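Local coordinates for fructooligosaccharide ABC transporter substrate-binding protein FusA (Streptococcus pneumoniae, PDB 5G5Y) that binds kestose, nystose and longer fructooligosaccharides, but not sucrose, as the solute-binding part of the FusABC-MsmK ABC transporter that imports them, at residues E123-G128 against S389-V394; P182-S187 against N253-K258; G265-W270 against E280-L285; Q334-N339 against N350-D355. One frame throughout, in Å; residues are numbered along the deposited sequence.

In the fold
Two α/β lobes, each built on a four-stranded mixed sheet, make up this substrate-binding protein. Interactions 2 and 3, centres about 12 Å apart, both reach the sheet of strands 181-183, 264-269, 138-142 and 282-284; helix 252-260 and strand 264-269 follow each other in the chain, and Pro182 O and Val266 N form a probable hydrogen bond of 2.7 Å. Interactions 1 and 4, about 14 Å apart between centres, are joined by a hydrogen bond between Glu123 OE2 and Asn339 ND2. The two pairs are about 27 to 36 Å apart, centre to centre. Interaction 1 closes a long loop, within which interactions 2, 3 and 4 follow in series. Substrate-binding residues occur in interactions 1 and 3, consistent with sugar held between the lobes.

Interaction 1: residues E123-G128 against S389-V394; sequences EELGDG and SYYGKV. With ZN (zinc ion), chain J.
Leu125 and Tyr391 have their CA atoms 9.0 Å apart, where the end of strand 121-123 and the loop after it face a turn that begins as the end of a 3-10 segment (389-390). The Tyr391 hydroxyl donates to Glu124 O at 2.7 Å; this oxygen lies in the plane of the ring, at its edge, with a C=O...OH angle of 152° and the hydroxyl tilted 24° out of the carbonyl plane. With CG beside its own backbone N (chi1 -59°), the tyrosine spans the gap, and Leu125 CD2 lies 3.7 Å from Tyr391 CZ, obliquely to the ring. Glu123 ends strand 121-123 and residues 124-128 begin the connection toward strand 138-142 of the sheet 181-183, 264-269, 138-142, 282-284, probably one of the links between the lobes of this type 2 binding-protein fold. Glu123 binds substrate, and the Tyr391 side chain touches the substrate-binding Trp340. Gly126 suits the bend, since a CB would jam against the carbonyl of Leu125. Glu124 OE1 lies 2.1 Å from a zinc ion seen in the crystal, which Asp127 chelates through OD1 and OD2, each at 2.5 Å. A zinc-bound water accepts a bond from Ser389 N at 3.2 Å. Tyr105 holds Glu124 OE2.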
loop_
_atom_site.group_PDB
_atom_site.type_symbol
_atom_site.label_atom_id
_atom_site.label_comp_id
_atom_site.label_asym_id
_atom_site.label_seq_id
_atom_site.Cartn_x
_atom_site.Cartn_y
_atom_site.Cartn_z
ATOM N N GLU A 123 -4.930 1.951 8.976
ATOM C CA GLU A 123 -6.138 2.014 8.141
ATOM C C GLU A 123 -6.452 0.636 7.606
ATOM O O GLU A 123 -5.861 0.192 6.592
ATOM C CB GLU A 123 -5.966 2.997 6.987
ATOM C CG GLU A 123 -7.198 3.258 6.135
ATOM C CD GLU A 123 -6.872 4.031 4.851
ATOM O OE1 GLU A 123 -6.398 3.398 3.874
ATOM O OE2 GLU A 123 -7.048 5.274 4.802
ATOM N N GLU A 124 -7.398 -0.048 8.243
ATOM C CA GLU A 124 -7.841 -1.357 7.753
ATOM C C GLU A 124 -8.994 -1.171 6.769
ATOM O O GLU A 124 -9.997 -0.527 7.098
ATOM C CB GLU A 124 -8.279 -2.229 8.919
ATOM C CG GLU A 124 -7.125 -2.496 9.881
ATOM C CD GLU A 124 -7.510 -3.512 10.947
ATOM O OE1 GLU A 124 -8.733 -3.759 11.081
ATOM O OE2 GLU A 124 -6.596 -4.041 11.631
ATOM N N LEU A 125 -8.784 -1.604 5.519
ATOM C CA LEU A 125 -9.881 -1.704 4.516
ATOM C C LEU A 125 -9.919 -3.164 4.131
ATOM O O LEU A 125 -9.185 -3.633 3.234
ATOM C CB LEU A 125 -9.624 -0.802 3.321
ATOM C CG LEU A 125 -9.872 0.678 3.555
ATOM C CD1 LEU A 125 -9.172 1.498 2.491
ATOM C CD2 LEU A 125 -11.366 0.964 3.602
ATOM N N GLY A 126 -10.711 -3.903 4.898
ATOM C CA GLY A 126 -10.637 -5.327 4.922
ATOM C C GLY A 126 -9.572 -5.868 5.843
ATOM O O GLY A 126 -8.551 -5.226 6.063
ATOM N N ASP A 127 -9.773 -7.084 6.323
ATOM C CA ASP A 127 -8.826 -7.781 7.237
ATOM C C ASP A 127 -8.217 -9.006 6.590
ATOM O O ASP A 127 -8.891 -9.676 5.852
ATOM C CB ASP A 127 -9.595 -8.315 8.473
ATOM C CG ASP A 127 -9.425 -7.452 9.668
ATOM O OD1 ASP A 127 -8.507 -6.605 9.657
ATOM O OD2 ASP A 127 -10.195 -7.628 10.633
ATOM N N GLY A 128 -6.988 -9.354 6.984
ATOM C CA GLY A 128 -6.285 -10.535 6.509
ATOM C C GLY A 128 -6.322 -10.641 4.990
ATOM O O GLY A 128 -6.017 -9.686 4.292
ATOM N N SER A 389 -13.655 -3.420 11.879
ATOM C CA SER A 389 -14.896 -3.427 12.663
ATOM C C SER A 389 -15.685 -2.079 12.713
ATOM O O SER A 389 -16.836 -2.045 13.133
ATOM C CB SER A 389 -14.604 -3.884 14.093
ATOM O OG SER A 389 -13.718 -3.001 14.738
ATOM N N TYR A 390 -15.058 -0.970 12.352
ATOM C CA TYR A 390 -15.718 0.345 12.442
ATOM C C TYR A 390 -16.755 0.545 11.315
ATOM O O TYR A 390 -17.654 1.391 11.456
ATOM C CB TYR A 390 -14.716 1.485 12.330
ATOM C CG TYR A 390 -13.708 1.636 13.448
ATOM C CD1 TYR A 390 -13.604 0.710 14.484
ATOM C CD2 TYR A 390 -12.882 2.754 13.492
ATOM C CE1 TYR A 390 -12.700 0.872 15.513
ATOM C CE2 TYR A 390 -11.961 2.919 14.503
ATOM C CZ TYR A 390 -11.857 1.987 15.513
ATOM O OH TYR A 390 -10.917 2.144 16.536
ATOM N N TYR A 391 -16.594 -0.178 10.192
ATOM C CA TYR A 391 -17.450 0.061 9.027
ATOM C C TYR A 391 -18.848 -0.410 9.334
ATOM O O TYR A 391 -19.009 -1.507 9.860
ATOM C CB TYR A 391 -16.892 -0.581 7.750
ATOM C CG TYR A 391 -15.535 -0.032 7.451
ATOM C CD1 TYR A 391 -15.364 1.314 7.152
ATOM C CD2 TYR A 391 -14.410 -0.846 7.494
ATOM C CE1 TYR A 391 -14.110 1.830 6.930
ATOM C CE2 TYR A 391 -13.142 -0.337 7.261
ATOM C CZ TYR A 391 -12.993 0.986 6.968
ATOM O OH TYR A 391 -11.744 1.509 6.734
ATOM N N GLY A 392 -19.842 0.453 9.078
ATOM C CA GLY A 392 -21.236 0.161 9.418
ATOM C C GLY A 392 -21.622 0.468 10.861
ATOM O O GLY A 392 -22.779 0.232 11.269
ATOM N N LYS A 393 -20.677 0.964 11.657
ATOM C CA LYS A 393 -20.911 1.283 13.068
ATOM C C LYS A 393 -20.528 2.738 13.325
ATOM O O LYS A 393 -21.356 3.544 13.758
ATOM C CB LYS A 393 -20.124 0.350 13.974
ATOM C CG LYS A 393 -20.463 -1.123 13.838
ATOM C CD LYS A 393 -19.916 -1.925 15.019
ATOM C CE LYS A 393 -19.894 -3.437 14.739
ATOM N NZ LYS A 393 -18.795 -3.876 13.806
ATOM N N VAL A 394 -19.277 3.069 13.023
ATOM C CA VAL A 394 -18.711 4.420 13.165
ATOM C C VAL A 394 -18.814 5.231 11.883
ATOM O O VAL A 394 -19.006 6.448 11.914
ATOM C CB VAL A 394 -17.210 4.313 13.546
ATOM C CG1 VAL A 394 -16.555 5.685 13.719
ATOM C CG2 VAL A 394 -17.034 3.471 14.814
HETATM ZN ZN ZN J . -9.345 -5.648 11.860
HETATM O O HOH W 1 -11.234 -5.084 13.091
#

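Interaction 2: residues P182-S187 against N253-K258; sequences PFSFIS and NSYIAK
Ile186 lies over one face of the Tyr255 ring, while Ser184 and Phe185 meet the same ring at its edge. The arrangement packs helix 252-260 against the chain leaving strand 181-183, an outermost strand of the mixed sheet in one α/β lobe. Ile186 CG1 makes a CH-pi contact, 3.8 Å from the Tyr255 ring centroid and only 15° off the normal. A chi1 of -55° swings that branch toward the tyrosine, and Ile186 CD1 continues toward the CB end of the ring, 3.8 Å from Tyr255 CG. Isoleucine suits the place because its ethyl arm (CG1 and CD1) is long enough to lay two carbons along the ring. Along the rim the neighbours are polar and backbone atoms: Ser184 OG stands 3.7 Å from Tyr255 CE1, and Phe185 N is 3.6 Å from that same CE1. Ser184 is small enough to fit beside the ring, and Asp244 holds its hydroxyl. The Phe185 side chain leaves the backbone away from the helix, and its ring makes edge-to-face contacts with Phe194 and Phe248. Tyr255 reaches inward with CG opposite its backbone N (chi1 -169°), which carries the hydroxyl past the Phe185 backbone, 3.5 Å from Phe185 CA. There a carbonyl of strand 264-269 provides the buried polar end with a partner: Tyr255 OH is hydrogen-bonded to Phe268 O.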
loop_
_atom_site.group_PDB
_atom_site.type_symbol
_atom_site.label_atom_id
_atom_site.label_comp_id
_atom_site.label_asym_id
_atom_site.label_seq_id
_atom_site.Cartn_x
_atom_site.Cartn_y
_atom_site.Cartn_z
ATOM N N PRO A 182 -2.729 -6.498 -27.526
ATOM C CA PRO A 182 -3.358 -7.549 -26.734
ATOM C C PRO A 182 -3.071 -7.520 -25.234
ATOM O O PRO A 182 -3.995 -7.736 -24.437
ATOM C CB PRO A 182 -2.817 -8.826 -27.369
ATOM C CG PRO A 182 -2.545 -8.392 -28.808
ATOM C CD PRO A 182 -1.958 -7.056 -28.661
ATOM N N PHE A 183 -1.803 -7.291 -24.875
ATOM C CA PHE A 183 -1.316 -7.423 -23.475
ATOM C C PHE A 183 -0.344 -6.290 -23.169
ATOM O O PHE A 183 0.613 -6.082 -23.896
ATOM C CB PHE A 183 -0.622 -8.785 -23.372
ATOM C CG PHE A 183 -0.281 -9.243 -21.983
ATOM C CD1 PHE A 183 -1.204 -9.959 -21.223
ATOM C CD2 PHE A 183 1.014 -9.098 -21.478
ATOM C CE1 PHE A 183 -0.883 -10.449 -19.969
ATOM C CE2 PHE A 183 1.337 -9.600 -20.211
ATOM C CZ PHE A 183 0.392 -10.260 -19.471
ATOM N N SER A 184 -0.606 -5.526 -22.102
ATOM C CA SER A 184 0.265 -4.425 -21.723
ATOM C C SER A 184 0.417 -4.327 -20.217
ATOM O O SER A 184 -0.380 -4.873 -19.463
ATOM C CB SER A 184 -0.255 -3.094 -22.268
ATOM O OG SER A 184 0.795 -2.153 -22.250
ATOM N N PHE A 185 1.475 -3.645 -19.817
ATOM C CA PHE A 185 1.848 -3.460 -18.437
ATOM C C PHE A 185 2.916 -2.423 -18.405
ATOM O O PHE A 185 3.464 -2.028 -19.467
ATOM C CB PHE A 185 2.363 -4.786 -17.851
ATOM C CG PHE A 185 3.437 -5.446 -18.697
ATOM C CD1 PHE A 185 4.781 -5.084 -18.566
ATOM C CD2 PHE A 185 3.094 -6.406 -19.619
ATOM C CE1 PHE A 185 5.775 -5.707 -19.361
ATOM C CE2 PHE A 185 4.080 -7.038 -20.403
ATOM C CZ PHE A 185 5.416 -6.684 -20.271
ATOM N N ILE A 186 3.176 -1.920 -17.206
ATOM C CA ILE A 186 4.370 -1.130 -16.913
ATOM C C ILE A 186 5.252 -2.023 -16.061
ATOM O O ILE A 186 4.946 -2.311 -14.908
ATOM C CB ILE A 186 4.083 0.207 -16.205
ATOM C CG1 ILE A 186 3.068 1.049 -17.010
ATOM C CG2 ILE A 186 5.369 1.007 -16.001
ATOM C CD1 ILE A 186 2.703 2.344 -16.354
ATOM N N SER A 187 6.372 -2.418 -16.625
ATOM C CA SER A 187 7.270 -3.383 -15.968
ATOM C C SER A 187 7.995 -2.888 -14.715
ATOM O O SER A 187 8.536 -1.777 -14.647
ATOM C CB SER A 187 8.298 -3.912 -16.973
ATOM O OG SER A 187 9.128 -4.924 -16.372
ATOM N N ASN A 253 1.980 8.122 -18.003
ATOM C CA ASN A 253 1.278 9.024 -18.936
ATOM C C ASN A 253 0.987 8.381 -20.280
ATOM O O ASN A 253 -0.127 8.464 -20.769
ATOM C CB ASN A 253 2.043 10.353 -19.091
ATOM C CG ASN A 253 1.864 11.269 -17.882
ATOM O OD1 ASN A 253 0.827 11.260 -17.232
ATOM N ND2 ASN A 253 2.859 12.077 -17.602
ATOM N N SER A 254 1.957 7.691 -20.856
ATOM C CA SER A 254 1.712 7.002 -22.125
ATOM C C SER A 254 0.723 5.822 -22.020
ATOM O O SER A 254 -0.131 5.612 -22.884
ATOM C CB SER A 254 3.028 6.508 -22.725
ATOM O OG SER A 254 2.725 5.594 -23.774
ATOM N N TYR A 255 0.868 5.052 -20.937
ATOM C CA TYR A 255 0.026 3.870 -20.661
ATOM C C TYR A 255 -1.431 4.261 -20.559
ATOM O O TYR A 255 -2.294 3.656 -21.189
ATOM C CB TYR A 255 0.480 3.285 -19.323
ATOM C CG TYR A 255 -0.029 1.943 -18.893
ATOM C CD1 TYR A 255 0.368 0.783 -19.553
ATOM C CD2 TYR A 255 -0.794 1.806 -17.732
ATOM C CE1 TYR A 255 -0.028 -0.475 -19.108
ATOM C CE2 TYR A 255 -1.193 0.554 -17.279
ATOM C CZ TYR A 255 -0.788 -0.587 -17.957
ATOM O OH TYR A 255 -1.164 -1.836 -17.542
ATOM N N ILE A 256 -1.714 5.280 -19.766
ATOM C CA ILE A 256 -3.103 5.745 -19.646
ATOM C C ILE A 256 -3.648 6.461 -20.903
ATOM O O ILE A 256 -4.852 6.461 -21.121
ATOM C CB ILE A 256 -3.353 6.556 -18.364
ATOM C CG1 ILE A 256 -2.708 7.923 -18.410
ATOM C CG2 ILE A 256 -2.861 5.771 -17.142
ATOM C CD1 ILE A 256 -3.086 8.791 -17.231
ATOM N N ALA A 257 -2.786 7.043 -21.735
ATOM C CA ALA A 257 -3.250 7.585 -23.038
ATOM C C ALA A 257 -3.782 6.473 -23.928
ATOM O O ALA A 257 -4.869 6.580 -24.514
ATOM C CB ALA A 257 -2.117 8.338 -23.750
ATOM N N LYS A 258 -3.024 5.376 -24.011
ATOM C CA LYS A 258 -3.469 4.213 -24.744
ATOM C C LYS A 258 -4.658 3.539 -24.087
ATOM O O LYS A 258 -5.565 3.084 -24.779
ATOM C CB LYS A 258 -2.335 3.196 -24.890
ATOM C CG LYS A 258 -1.261 3.669 -25.836
ATOM C CD LYS A 258 -0.145 2.643 -25.952
ATOM C CE LYS A 258 0.805 2.694 -24.766
ATOM N NZ LYS A 258 1.926 1.765 -25.055
#

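Interaction 3: residues G265-W270 against E280-L285; sequences GVYFTW and ESYDVL
Tyr282, which meets Tyr267 across the contact, is followed in its strand by a local polar bond: Val284 N donates to Asp283 OD1 at 2.8 Å. The amide approaches on the anti side of the carboxylate, 33° out of its plane, while Lys143 forms a salt bridge with Asp283 OD2. Strands 264-269 and 282-284 belong to one mixed sheet but are not neighbours in it: strand 138-142 runs between them, so their side chains must meet across it. On one face of the sheet the rings of Tyr267 and Tyr282 form an offset edge-to-face pair, with centroids 5.5 Å apart and planes at 81°. The edge belongs to Tyr267, whose CE1 comes within 3.7 Å of Tyr282 CD2 and 3.9 Å of Tyr282 CE2. Tyr267 places CG between its backbone N and carbonyl carbon (chi1 76°), turning its ring toward the other strand. Tyrosine suits both places because each ring packs in the interior while its hydroxyl finds a partner: Thr276 for Tyr267 and Phe264 O for Tyr282. The strand that carries Tyr267 runs on to the substrate-binding Trp270, which makes a cation-pi contact with Arg404, so the pair lies just behind the sugar site in the chain. On the opposite face the aliphatic chains of Val266 and Leu285 approach more loosely, with Val266 CG1 4.3 Å from Leu285 CD2.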
loop_
_atom_site.group_PDB
_atom_site.type_symbol
_atom_site.label_atom_id
_atom_site.label_comp_id
_atom_site.label_asym_id
_atom_site.label_seq_id
_atom_site.Cartn_x
_atom_site.Cartn_y
_atom_site.Cartn_z
ATOM N N GLY A 265 -6.061 -5.120 -24.710
ATOM C CA GLY A 265 -6.854 -6.313 -24.534
ATOM C C GLY A 265 -6.897 -6.727 -23.067
ATOM O O GLY A 265 -7.974 -6.916 -22.493
ATOM N N VAL A 266 -5.707 -6.930 -22.504
ATOM C CA VAL A 266 -5.515 -7.290 -21.098
ATOM C C VAL A 266 -4.468 -6.331 -20.603
ATOM O O VAL A 266 -3.461 -6.125 -21.273
ATOM C CB VAL A 266 -5.061 -8.761 -20.909
ATOM C CG1 VAL A 266 -4.644 -9.053 -19.455
ATOM C CG2 VAL A 266 -6.154 -9.722 -21.372
ATOM N N TYR A 267 -4.698 -5.700 -19.450
ATOM C CA TYR A 267 -3.698 -4.828 -18.855
ATOM C C TYR A 267 -3.809 -4.893 -17.324
ATOM O O TYR A 267 -4.729 -5.499 -16.799
ATOM C CB TYR A 267 -3.800 -3.368 -19.362
ATOM C CG TYR A 267 -4.951 -2.583 -18.764
ATOM C CD1 TYR A 267 -6.268 -2.779 -19.188
ATOM C CD2 TYR A 267 -4.728 -1.708 -17.728
ATOM C CE1 TYR A 267 -7.328 -2.050 -18.623
ATOM C CE2 TYR A 267 -5.767 -0.995 -17.134
ATOM C CZ TYR A 267 -7.061 -1.165 -17.567
ATOM O OH TYR A 267 -8.041 -0.424 -16.938
ATOM N N PHE A 268 -2.833 -4.303 -16.650
ATOM C CA PHE A 268 -2.746 -4.328 -15.178
ATOM C C PHE A 268 -2.806 -2.923 -14.591
ATOM O O PHE A 268 -2.144 -2.015 -15.072
ATOM C CB PHE A 268 -1.439 -5.020 -14.720
ATOM C CG PHE A 268 -1.294 -6.406 -15.236
ATOM C CD1 PHE A 268 -0.892 -6.627 -16.536
ATOM C CD2 PHE A 268 -1.582 -7.511 -14.426
ATOM C CE1 PHE A 268 -0.788 -7.913 -17.044
ATOM C CE2 PHE A 268 -1.479 -8.794 -14.926
ATOM C CZ PHE A 268 -1.069 -9.001 -16.237
ATOM N N THR A 269 -3.531 -2.772 -13.494
ATOM C CA THR A 269 -3.550 -1.539 -12.714
ATOM C C THR A 269 -4.287 -1.756 -11.414
ATOM O O THR A 269 -4.884 -2.797 -11.204
ATOM C CB THR A 269 -4.168 -0.330 -13.508
ATOM O OG1 THR A 269 -3.794 0.878 -12.854
ATOM C CG2 THR A 269 -5.635 -0.461 -13.648
ATOM N N TRP A 270 -4.201 -0.790 -10.520
ATOM C CA TRP A 270 -4.938 -0.859 -9.263
ATOM C C TRP A 270 -6.438 -0.815 -9.458
ATOM O O TRP A 270 -7.184 -1.653 -8.932
ATOM C CB TRP A 270 -4.482 0.245 -8.353
ATOM C CG TRP A 270 -5.144 0.318 -7.003
ATOM C CD1 TRP A 270 -6.255 1.040 -6.693
ATOM C CD2 TRP A 270 -4.703 -0.292 -5.778
ATOM N NE1 TRP A 270 -6.552 0.911 -5.349
ATOM C CE2 TRP A 270 -5.616 0.102 -4.764
ATOM C CE3 TRP A 270 -3.650 -1.131 -5.444
ATOM C CZ2 TRP A 270 -5.490 -0.305 -3.451
ATOM C CZ3 TRP A 270 -3.509 -1.538 -4.122
ATOM C CH2 TRP A 270 -4.436 -1.131 -3.133
ATOM N N GLU A 280 -18.138 -0.213 -18.630
ATOM C CA GLU A 280 -18.282 -1.640 -18.566
ATOM C C GLU A 280 -17.516 -2.375 -19.685
ATOM O O GLU A 280 -17.618 -3.576 -19.789
ATOM C CB GLU A 280 -19.771 -1.994 -18.602
ATOM C CG GLU A 280 -20.627 -1.271 -17.554
ATOM C CD GLU A 280 -20.159 -1.474 -16.110
ATOM O OE1 GLU A 280 -19.715 -2.599 -15.763
ATOM O OE2 GLU A 280 -20.249 -0.504 -15.315
ATOM N N SER A 281 -16.740 -1.668 -20.493
ATOM C CA SER A 281 -15.952 -2.336 -21.546
ATOM C C SER A 281 -14.860 -3.261 -20.970
ATOM O O SER A 281 -14.508 -4.237 -21.628
ATOM C CB SER A 281 -15.286 -1.311 -22.468
ATOM O OG SER A 281 -16.261 -0.450 -23.028
ATOM N N TYR A 282 -14.356 -2.932 -19.759
ATOM C CA TYR A 282 -13.325 -3.720 -19.061
ATOM C C TYR A 282 -13.851 -4.290 -17.745
ATOM O O TYR A 282 -14.668 -3.643 -17.037
ATOM C CB TYR A 282 -12.098 -2.852 -18.790
ATOM C CG TYR A 282 -11.331 -2.551 -20.030
ATOM C CD1 TYR A 282 -11.654 -1.450 -20.817
ATOM C CD2 TYR A 282 -10.281 -3.379 -20.445
ATOM C CE1 TYR A 282 -10.956 -1.184 -21.986
ATOM C CE2 TYR A 282 -9.557 -3.104 -21.602
ATOM C CZ TYR A 282 -9.907 -2.005 -22.376
ATOM O OH TYR A 282 -9.212 -1.720 -23.550
ATOM N N ASP A 283 -13.401 -5.510 -17.432
ATOM C CA ASP A 283 -13.747 -6.146 -16.172
ATOM C C ASP A 283 -12.546 -6.968 -15.688
ATOM O O ASP A 283 -11.552 -7.082 -16.395
ATOM C CB ASP A 283 -14.954 -7.064 -16.365
ATOM C CG ASP A 283 -15.826 -7.169 -15.118
ATOM O OD1 ASP A 283 -15.386 -6.815 -14.003
ATOM O OD2 ASP A 283 -16.965 -7.627 -15.261
ATOM N N VAL A 284 -12.677 -7.531 -14.492
ATOM C CA VAL A 284 -11.639 -8.341 -13.857
ATOM C C VAL A 284 -11.395 -9.626 -14.652
ATOM O O VAL A 284 -12.335 -10.338 -15.027
ATOM C CB VAL A 284 -11.996 -8.730 -12.412
ATOM C CG1 VAL A 284 -10.826 -9.460 -11.770
ATOM C CG2 VAL A 284 -12.391 -7.517 -11.565
ATOM N N LEU A 285 -10.129 -9.885 -14.950
ATOM C CA LEU A 285 -9.733 -11.150 -15.536
ATOM C C LEU A 285 -9.743 -12.145 -14.374
ATOM O O LEU A 285 -8.949 -11.972 -13.431
ATOM C CB LEU A 285 -8.321 -11.048 -16.130
ATOM C CG LEU A 285 -7.772 -12.323 -16.784
ATOM C CD1 LEU A 285 -8.566 -12.658 -18.028
ATOM C CD2 LEU A 285 -6.315 -12.201 -17.134
#

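Interaction 4: residues Q334-N339 against N350-D355; sequences QSVQNN and NIFELD
Val336 and Phe352 make the apolar part of this contact, where helix 332-340 meets strand 352-355 of a two-stranded antiparallel hairpin. The leading atom is Phe352 CZ, the far end of the ring, 3.6 Å from Val336 CG1. The valine methyl, turned toward CZ by a chi1 of 167°, approaches obliquely, neither squarely over the ring nor in line with its edge. Beside it Phe352 CE2 comes to 4.4 Å from Gln337 CA, so the ring end rests against the helix backbone as well. A long flat phenylalanine suits this place because it must bridge from strand to helix, and a compact valine lets it come close.

Further packing surrounds the ring: Ile351 CG2 lies 3.7 Å above the plane of the Phe352 ring, offset toward its rim, Leu361 of the partner strand touches it, and the Phe352 side chain comes within about 4 Å of that of the substrate-binding Trp340, nearest atoms. Hydrogen bonding is confined to other places. One turn apart on the helix, Gln334 NE2 donates to Asn338 OD1 at 3.0 Å, nearly straight at 174°. Gln337 instead directs OE1 to Thr342 and NE2 to Leu333 O. With only carbon atoms meeting between the segments, the contact probably depends on shape and burial, while the Phe352-Thr342 backbone bond ties the strand to the chain just after helix 332-340 and Glu353-Lys362 holds the hairpin together.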
loop_
_atom_site.group_PDB
_atom_site.type_symbol
_atom_site.label_atom_id
_atom_site.label_comp_id
_atom_site.label_asym_id
_atom_site.label_seq_id
_atom_site.Cartn_x
_atom_site.Cartn_y
_atom_site.Cartn_z
ATOM N N GLN A 334 -12.857 10.319 15.721
ATOM C CA GLN A 334 -11.815 11.263 15.478
ATOM C C GLN A 334 -10.828 10.689 14.454
ATOM O O GLN A 334 -10.410 11.415 13.565
ATOM C CB GLN A 334 -11.076 11.613 16.769
ATOM C CG GLN A 334 -10.204 12.860 16.621
ATOM C CD GLN A 334 -11.030 14.133 16.494
ATOM O OE1 GLN A 334 -11.850 14.423 17.340
ATOM N NE2 GLN A 334 -10.847 14.858 15.413
ATOM N N SER A 335 -10.406 9.427 14.631
ATOM C CA SER A 335 -9.537 8.782 13.651
ATOM C C SER A 335 -10.101 8.843 12.225
ATOM O O SER A 335 -9.382 9.130 11.270
ATOM C CB SER A 335 -9.230 7.346 14.047
ATOM O OG SER A 335 -8.379 7.295 15.154
ATOM N N VAL A 336 -11.399 8.572 12.084
ATOM C CA VAL A 336 -11.996 8.538 10.785
ATOM C C VAL A 336 -11.909 9.937 10.148
ATOM O O VAL A 336 -11.456 10.070 9.023
ATOM C CB VAL A 336 -13.449 8.017 10.835
ATOM C CG1 VAL A 336 -14.191 8.269 9.539
ATOM C CG2 VAL A 336 -13.470 6.534 11.224
ATOM N N GLN A 337 -12.310 10.972 10.881
ATOM C CA GLN A 337 -12.267 12.340 10.333
ATOM C C GLN A 337 -10.845 12.798 10.062
ATOM O O GLN A 337 -10.554 13.367 8.983
ATOM C CB GLN A 337 -12.935 13.313 11.295
ATOM C CG GLN A 337 -14.409 13.089 11.469
ATOM C CD GLN A 337 -14.965 13.987 12.542
ATOM O OE1 GLN A 337 -15.172 15.157 12.293
ATOM N NE2 GLN A 337 -15.196 13.437 13.744
ATOM N N ASN A 338 -9.926 12.513 10.988
ATOM C CA ASN A 338 -8.536 12.934 10.777
ATOM C C ASN A 338 -7.962 12.373 9.476
ATOM O O ASN A 338 -7.210 13.048 8.767
ATOM C CB ASN A 338 -7.638 12.543 11.950
ATOM C CG ASN A 338 -7.934 13.352 13.209
ATOM O OD1 ASN A 338 -8.831 14.204 13.234
ATOM N ND2 ASN A 338 -7.202 13.052 14.273
ATOM N N ASN A 339 -8.363 11.154 9.165
ATOM C CA ASN A 339 -7.893 10.449 7.979
ATOM C C ASN A 339 -8.539 11.001 6.697
ATOM O O ASN A 339 -7.880 11.092 5.672
ATOM C CB ASN A 339 -8.239 8.965 8.101
ATOM C CG ASN A 339 -7.454 8.075 7.123
ATOM O OD1 ASN A 339 -6.239 8.173 7.025
ATOM N ND2 ASN A 339 -8.148 7.183 6.439
ATOM N N ASN A 350 -18.410 19.067 2.362
ATOM C CA ASN A 350 -18.050 18.128 3.452
ATOM C C ASN A 350 -17.901 16.708 2.946
ATOM O O ASN A 350 -18.722 16.233 2.191
ATOM C CB ASN A 350 -19.105 18.140 4.539
ATOM C CG ASN A 350 -19.193 19.490 5.257
ATOM O OD1 ASN A 350 -18.410 19.795 6.156
ATOM N ND2 ASN A 350 -20.161 20.315 4.840
ATOM N N ILE A 351 -16.841 16.032 3.374
ATOM C CA ILE A 351 -16.661 14.608 3.064
ATOM C C ILE A 351 -17.785 13.760 3.697
ATOM O O ILE A 351 -18.295 12.784 3.095
ATOM C CB ILE A 351 -15.258 14.133 3.514
ATOM C CG1 ILE A 351 -14.172 14.836 2.717
ATOM C CG2 ILE A 351 -15.124 12.608 3.422
ATOM C CD1 ILE A 351 -14.068 14.423 1.260
ATOM N N PHE A 352 -18.208 14.157 4.890
ATOM C CA PHE A 352 -19.176 13.395 5.672
ATOM C C PHE A 352 -20.426 14.191 6.118
ATOM O O PHE A 352 -20.376 15.408 6.218
ATOM C CB PHE A 352 -18.529 12.962 6.953
ATOM C CG PHE A 352 -17.369 12.014 6.783
ATOM C CD1 PHE A 352 -17.587 10.693 6.423
ATOM C CD2 PHE A 352 -16.075 12.412 7.093
ATOM C CE1 PHE A 352 -16.516 9.792 6.328
ATOM C CE2 PHE A 352 -14.999 11.520 7.000
ATOM C CZ PHE A 352 -15.242 10.200 6.632
ATOM N N GLU A 353 -21.504 13.480 6.400
ATOM C CA GLU A 353 -22.556 13.992 7.289
ATOM C C GLU A 353 -22.545 13.135 8.540
ATOM O O GLU A 353 -22.273 11.928 8.488
ATOM C CB GLU A 353 -23.959 14.001 6.633
ATOM C CG GLU A 353 -24.421 12.667 6.083
ATOM C CD GLU A 353 -25.934 12.569 5.808
ATOM O OE1 GLU A 353 -26.662 13.592 5.825
ATOM O OE2 GLU A 353 -26.385 11.426 5.558
ATOM N N LEU A 354 -22.802 13.768 9.677
ATOM C CA LEU A 354 -22.883 13.072 10.928
ATOM C C LEU A 354 -24.344 12.795 11.218
ATOM O O LEU A 354 -25.165 13.724 11.218
ATOM C CB LEU A 354 -22.294 13.922 12.050
ATOM C CG LEU A 354 -22.382 13.398 13.483
ATOM C CD1 LEU A 354 -21.500 12.172 13.661
ATOM C CD2 LEU A 354 -22.034 14.508 14.485
ATOM N N ASP A 355 -24.669 11.538 11.476
ATOM C CA ASP A 355 -25.983 11.216 11.954
ATOM C C ASP A 355 -26.014 11.487 13.458
ATOM O O ASP A 355 -25.302 10.812 14.207
ATOM C CB ASP A 355 -26.346 9.782 11.680
ATOM C CG ASP A 355 -27.777 9.475 12.112
ATOM O OD1 ASP A 355 -28.679 10.122 11.530
ATOM O OD2 ASP A 355 -27.985 8.649 13.052
#